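Local coordinates for protein sugar kinase, pfkB family (Thermotoga maritima, PDB 2AJR) that is probably an ATP-dependent sugar kinase of the pfkB family, possibly a 1-phosphofructokinase, and binds a magnesium ion, at residues V177-E189 with P198-F212. Sequence-based numbering, arbitrary orientation.
Sequences VFVFVEQTPRLLE and PNVVKPDLRGNHASF
A beta-alpha-beta unit pairs strand 178-182 with strand 200-201 in the central sheet of this ribokinase-like fold. Val181 takes the middle of the parallel register: its N donates to Val200 O (2.8 Å), and its O accepts from Lys202 N. Just before strand 200-201, Asn199 OD1 receives Val179 N at 2.7 Å, the donor tilted 29° from the carbonyl plane; beyond both strands, Asp204 N bonds to Gln183 O. The Asn199 amide also stacks on Phe178, the planes 14° apart, with CB over the ring face 3.5 Å from its centroid. With chi1 at -166°, CG of Phe178 lies opposite the backbone N, which lays the ring along the face of the Asn199 amide and brings CE1 to 3.7 Å from Val200 CG2. With an alanine here, the Asn199 amide is likely to lose the ring that covers its face, and Val200 CG2 one of its two aromatic neighbours. At the start of helix 185-193, Pro185 CB sits over one face of Phe212, 3.8 Å from the centroid, while Leu188 CB touches its CZ and Leu188 CD1 packs on Pro203 CB (3.6 Å). Glu182 OE1 pairs with Lys53; OE2 makes a long salt bridge to Arg206. Strand 149-153 bonds to the far edge of 178-182, and helix 164-174 covers Val179 and Val181.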
loop_
_atom_site.group_PDB
_atom_site.type_symbol
_atom_site.label_atom_id
_atom_site.label_comp_id
_atom_site.label_asym_id
_atom_site.label_seq_id
_atom_site.Cartn_x
_atom_site.Cartn_y
_atom_site.Cartn_z
ATOM N N VAL A 177 15.733 -13.795 -32.848
ATOM C CA VAL A 177 14.639 -12.992 -32.333
ATOM C C VAL A 177 15.133 -11.569 -32.041
ATOM O O VAL A 177 16.173 -11.353 -31.411
ATOM C CB VAL A 177 14.015 -13.617 -31.098
ATOM C CG1 VAL A 177 12.909 -12.732 -30.565
ATOM C CG2 VAL A 177 13.474 -15.003 -31.441
ATOM N N PHE A 178 14.374 -10.599 -32.528
ATOM C CA PHE A 178 14.717 -9.195 -32.393
ATOM C C PHE A 178 14.476 -8.789 -30.937
ATOM O O PHE A 178 13.457 -9.170 -30.349
ATOM C CB PHE A 178 13.833 -8.392 -33.343
ATOM C CG PHE A 178 14.280 -6.992 -33.556
ATOM C CD1 PHE A 178 13.812 -5.975 -32.745
ATOM C CD2 PHE A 178 15.127 -6.681 -34.596
ATOM C CE1 PHE A 178 14.206 -4.676 -32.953
ATOM C CE2 PHE A 178 15.526 -5.386 -34.811
ATOM C CZ PHE A 178 15.071 -4.380 -33.987
ATOM N N VAL A 179 15.408 -8.043 -30.354
ATOM C CA VAL A 179 15.383 -7.772 -28.913
ATOM C C VAL A 179 15.326 -6.290 -28.586
ATOM O O VAL A 179 16.165 -5.535 -29.051
ATOM C CB VAL A 179 16.657 -8.324 -28.215
ATOM C CG1 VAL A 179 16.798 -7.716 -26.815
ATOM C CG2 VAL A 179 16.651 -9.854 -28.175
ATOM N N PHE A 180 14.346 -5.905 -27.765
ATOM C CA PHE A 180 14.262 -4.563 -27.139
ATOM C C PHE A 180 14.605 -4.691 -25.656
ATOM O O PHE A 180 14.048 -5.570 -24.987
ATOM C CB PHE A 180 12.832 -4.019 -27.189
ATOM C CG PHE A 180 12.295 -3.788 -28.566
ATOM C CD1 PHE A 180 11.844 -4.854 -29.339
ATOM C CD2 PHE A 180 12.186 -2.497 -29.075
ATOM C CE1 PHE A 180 11.316 -4.638 -30.615
ATOM C CE2 PHE A 180 11.651 -2.274 -30.348
ATOM C CZ PHE A 180 11.219 -3.350 -31.119
ATOM N N VAL A 181 15.469 -3.824 -25.124
ATOM C CA VAL A 181 15.710 -3.803 -23.677
ATOM C C VAL A 181 15.554 -2.410 -23.086
ATOM O O VAL A 181 16.061 -1.445 -23.645
ATOM C CB VAL A 181 17.112 -4.329 -23.322
ATOM C CG1 VAL A 181 17.393 -4.096 -21.853
ATOM C CG2 VAL A 181 17.238 -5.804 -23.662
ATOM N N GLU A 182 14.849 -2.315 -21.959
ATOM C CA GLU A 182 14.841 -1.099 -21.121
ATOM C C GLU A 182 15.217 -1.473 -19.682
ATOM O O GLU A 182 14.401 -2.021 -18.961
ATOM C CB GLU A 182 13.476 -0.363 -21.159
ATOM C CG GLU A 182 13.451 0.953 -20.308
ATOM C CD GLU A 182 12.080 1.668 -20.239
ATOM O OE1 GLU A 182 11.016 1.006 -20.338
ATOM O OE2 GLU A 182 12.081 2.910 -20.078
ATOM N N GLN A 183 16.446 -1.185 -19.261
ATOM C CA GLN A 183 16.893 -1.522 -17.904
ATOM C C GLN A 183 17.879 -0.506 -17.380
ATOM O O GLN A 183 18.425 0.268 -18.139
ATOM C CB GLN A 183 17.517 -2.916 -17.870
ATOM C CG GLN A 183 16.479 -4.006 -18.091
ATOM C CD GLN A 183 16.996 -5.431 -17.885
ATOM O OE1 GLN A 183 17.996 -5.834 -18.470
ATOM N NE2 GLN A 183 16.275 -6.210 -17.076
ATOM N N THR A 184 18.109 -0.528 -16.074
ATOM C CA THR A 184 19.030 0.388 -15.426
ATOM C C THR A 184 20.477 0.070 -15.839
ATOM O O THR A 184 20.774 -1.043 -16.300
ATOM C CB THR A 184 18.890 0.336 -13.879
ATOM O OG1 THR A 184 19.282 -0.961 -13.399
ATOM C CG2 THR A 184 17.436 0.645 -13.446
ATOM N N PRO A 185 21.379 1.057 -15.704
ATOM C CA PRO A 185 22.767 0.891 -16.130
ATOM C C PRO A 185 23.430 -0.372 -15.604
ATOM O O PRO A 185 24.071 -1.101 -16.366
ATOM C CB PRO A 185 23.447 2.129 -15.553
ATOM C CG PRO A 185 22.381 3.145 -15.576
ATOM C CD PRO A 185 21.136 2.416 -15.194
ATOM N N ARG A 186 23.259 -0.631 -14.314
ATOM C CA ARG A 186 23.906 -1.760 -13.662
ATOM C C ARG A 186 23.537 -3.048 -14.369
ATOM O O ARG A 186 24.399 -3.835 -14.727
ATOM C CB ARG A 186 23.498 -1.827 -12.191
ATOM C CG ARG A 186 24.507 -2.552 -11.328
ATOM C CD ARG A 186 24.666 -1.901 -9.949
ATOM N NE ARG A 186 25.311 -2.817 -9.004
ATOM C CZ ARG A 186 24.703 -3.852 -8.412
ATOM N NH1 ARG A 186 23.416 -4.130 -8.651
ATOM N NH2 ARG A 186 25.391 -4.623 -7.572
ATOM N N LEU A 187 22.251 -3.250 -14.610
ATOM C CA LEU A 187 21.836 -4.420 -15.365
ATOM C C LEU A 187 22.313 -4.370 -16.835
ATOM O O LEU A 187 22.714 -5.402 -17.374
ATOM C CB LEU A 187 20.315 -4.638 -15.249
ATOM C CG LEU A 187 19.757 -4.725 -13.813
ATOM C CD1 LEU A 187 18.268 -5.088 -13.784
ATOM C CD2 LEU A 187 20.530 -5.706 -12.952
ATOM N N LEU A 188 22.310 -3.199 -17.472
ATOM C CA LEU A 188 22.736 -3.115 -18.879
ATOM C C LEU A 188 24.228 -3.391 -19.063
ATOM O O LEU A 188 24.644 -3.981 -20.053
ATOM C CB LEU A 188 22.414 -1.742 -19.490
ATOM C CG LEU A 188 20.958 -1.454 -19.835
ATOM C CD1 LEU A 188 20.831 -0.084 -20.468
ATOM C CD2 LEU A 188 20.419 -2.547 -20.775
ATOM N N GLU A 189 25.028 -2.911 -18.122
ATOM C CA GLU A 189 26.458 -3.248 -18.032
ATOM C C GLU A 189 26.668 -4.772 -18.170
ATOM O O GLU A 189 27.560 -5.271 -18.852
ATOM C CB GLU A 189 26.982 -2.787 -16.660
ATOM C CG GLU A 189 28.326 -2.091 -16.680
ATOM C CD GLU A 189 28.220 -0.578 -16.593
ATOM O OE1 GLU A 189 27.572 -0.075 -15.644
ATOM O OE2 GLU A 189 28.811 0.103 -17.460
ATOM N N PRO A 198 21.338 -6.344 -27.430
ATOM C CA PRO A 198 20.008 -5.910 -27.823
ATOM C C PRO A 198 19.997 -5.181 -29.158
ATOM O O PRO A 198 20.933 -4.476 -29.467
ATOM C CB PRO A 198 19.623 -4.946 -26.705
ATOM C CG PRO A 198 20.461 -5.337 -25.571
ATOM C CD PRO A 198 21.739 -5.732 -26.154
ATOM N N ASN A 199 18.936 -5.359 -29.931
ATOM C CA ASN A 199 18.749 -4.603 -31.159
ATOM C C ASN A 199 18.400 -3.134 -30.879
ATOM O O ASN A 199 18.915 -2.227 -31.554
ATOM C CB ASN A 199 17.661 -5.250 -31.992
ATOM C CG ASN A 199 18.031 -6.637 -32.412
ATOM O OD1 ASN A 199 17.721 -7.621 -31.725
ATOM N ND2 ASN A 199 18.757 -6.730 -33.517
ATOM N N VAL A 200 17.522 -2.934 -29.892
ATOM C CA VAL A 200 17.064 -1.621 -29.445
ATOM C C VAL A 200 17.254 -1.517 -27.932
ATOM O O VAL A 200 16.725 -2.328 -27.183
ATOM C CB VAL A 200 15.560 -1.415 -29.725
ATOM C CG1 VAL A 200 15.123 -0.033 -29.237
ATOM C CG2 VAL A 200 15.250 -1.605 -31.201
ATOM N N VAL A 201 18.022 -0.534 -27.490
ATOM C CA VAL A 201 18.259 -0.326 -26.065
ATOM C C VAL A 201 17.729 1.050 -25.663
ATOM O O VAL A 201 17.905 2.040 -26.382
ATOM C CB VAL A 201 19.764 -0.484 -25.683
ATOM C CG1 VAL A 201 20.669 0.571 -26.398
ATOM C CG2 VAL A 201 19.935 -0.413 -24.182
ATOM N N LYS A 202 17.038 1.098 -24.535
ATOM C CA LYS A 202 16.569 2.358 -23.967
ATOM C C LYS A 202 16.887 2.317 -22.478
ATOM O O LYS A 202 16.140 1.764 -21.696
ATOM C CB LYS A 202 15.070 2.559 -24.235
ATOM C CG LYS A 202 14.478 3.740 -23.515
ATOM C CD LYS A 202 13.355 4.383 -24.280
ATOM C CE LYS A 202 12.543 5.306 -23.364
ATOM N NZ LYS A 202 13.366 6.428 -22.877
ATOM N N PRO A 203 18.036 2.854 -22.092
ATOM C CA PRO A 203 18.411 2.739 -20.702
ATOM C C PRO A 203 17.475 3.523 -19.799
ATOM O O PRO A 203 16.984 4.583 -20.184
ATOM C CB PRO A 203 19.814 3.343 -20.654
ATOM C CG PRO A 203 20.244 3.461 -22.041
ATOM C CD PRO A 203 19.044 3.586 -22.871
ATOM N N ASP A 204 17.231 2.969 -18.619
ATOM C CA ASP A 204 16.447 3.612 -17.599
ATOM C C ASP A 204 17.407 4.368 -16.701
ATOM O O ASP A 204 18.130 3.768 -15.923
ATOM C CB ASP A 204 15.693 2.571 -16.788
ATOM C CG ASP A 204 14.892 3.182 -15.656
ATOM O OD1 ASP A 204 14.751 4.438 -15.598
ATOM O OD2 ASP A 204 14.389 2.388 -14.834
ATOM N N LEU A 205 17.396 5.688 -16.801
ATOM C CA LEU A 205 18.358 6.493 -16.097
ATOM C C LEU A 205 17.793 7.126 -14.853
ATOM O O LEU A 205 18.535 7.791 -14.134
ATOM C CB LEU A 205 18.910 7.554 -17.028
ATOM C CG LEU A 205 19.687 7.003 -18.219
ATOM C CD1 LEU A 205 20.015 8.133 -19.177
ATOM C CD2 LEU A 205 20.959 6.265 -17.759
ATOM N N ARG A 206 16.513 6.887 -14.564
ATOM C CA ARG A 206 15.873 7.435 -13.369
ATOM C C ARG A 206 16.644 7.134 -12.094
ATOM O O ARG A 206 16.865 5.970 -11.740
ATOM C CB ARG A 206 14.432 6.908 -13.206
ATOM C CG ARG A 206 13.359 7.944 -13.537
ATOM C CD ARG A 206 11.986 7.308 -13.852
ATOM N NE ARG A 206 11.932 6.783 -15.226
ATOM C CZ ARG A 206 11.786 5.498 -15.576
ATOM N NH1 ARG A 206 11.657 4.524 -14.660
ATOM N NH2 ARG A 206 11.762 5.180 -16.876
ATOM N N GLY A 207 17.024 8.197 -11.397
ATOM C CA GLY A 207 17.708 8.095 -10.108
ATOM C C GLY A 207 19.140 7.602 -10.185
ATOM O O GLY A 207 19.681 7.127 -9.185
ATOM N N ASN A 208 19.755 7.710 -11.366
ATOM C CA ASN A 208 21.108 7.199 -11.566
ATOM C C ASN A 208 22.177 8.183 -11.137
ATOM O O ASN A 208 22.146 9.346 -11.509
ATOM C CB ASN A 208 21.374 6.809 -13.017
ATOM C CG ASN A 208 22.743 6.173 -13.191
ATOM O OD1 ASN A 208 22.988 5.057 -12.732
ATOM N ND2 ASN A 208 23.652 6.896 -13.808
ATOM N N HIS A 209 23.132 7.665 -10.373
ATOM C CA HIS A 209 24.304 8.413 -9.909
ATOM C C HIS A 209 25.628 7.781 -10.397
ATOM O O HIS A 209 26.639 8.443 -10.401
ATOM C CB HIS A 209 24.283 8.506 -8.374
ATOM C CG HIS A 209 23.797 7.253 -7.708
ATOM N ND1 HIS A 209 22.598 7.185 -7.025
ATOM C CD2 HIS A 209 24.315 5.999 -7.678
ATOM C CE1 HIS A 209 22.415 5.953 -6.582
ATOM N NE2 HIS A 209 23.441 5.212 -6.966
ATOM N N ALA A 210 25.614 6.515 -10.820
ATOM C CA ALA A 210 26.838 5.800 -11.214
ATOM C C ALA A 210 27.292 6.139 -12.629
ATOM O O ALA A 210 26.491 6.528 -13.459
ATOM C CB ALA A 210 26.606 4.297 -11.112
ATOM N N SER A 211 28.578 5.975 -12.911
ATOM C CA SER A 211 29.067 6.043 -14.287
ATOM C C SER A 211 28.565 4.816 -15.054
ATOM O O SER A 211 28.322 3.759 -14.478
ATOM C CB SER A 211 30.601 6.133 -14.346
ATOM O OG SER A 211 31.234 4.876 -14.156
ATOM N N PHE A 212 28.403 4.967 -16.356
ATOM C CA PHE A 212 27.830 3.919 -17.170
ATOM C C PHE A 212 28.669 3.767 -18.437
ATOM O O PHE A 212 28.859 4.731 -19.173
ATOM C CB PHE A 212 26.372 4.272 -17.479
ATOM C CG PHE A 212 25.641 3.250 -18.309
ATOM C CD1 PHE A 212 25.964 1.904 -18.257
ATOM C CD2 PHE A 212 24.591 3.644 -19.126
ATOM C CE1 PHE A 212 25.274 0.984 -19.034
ATOM C CE2 PHE A 212 23.891 2.720 -19.900
ATOM C CZ PHE A 212 24.234 1.402 -19.859
#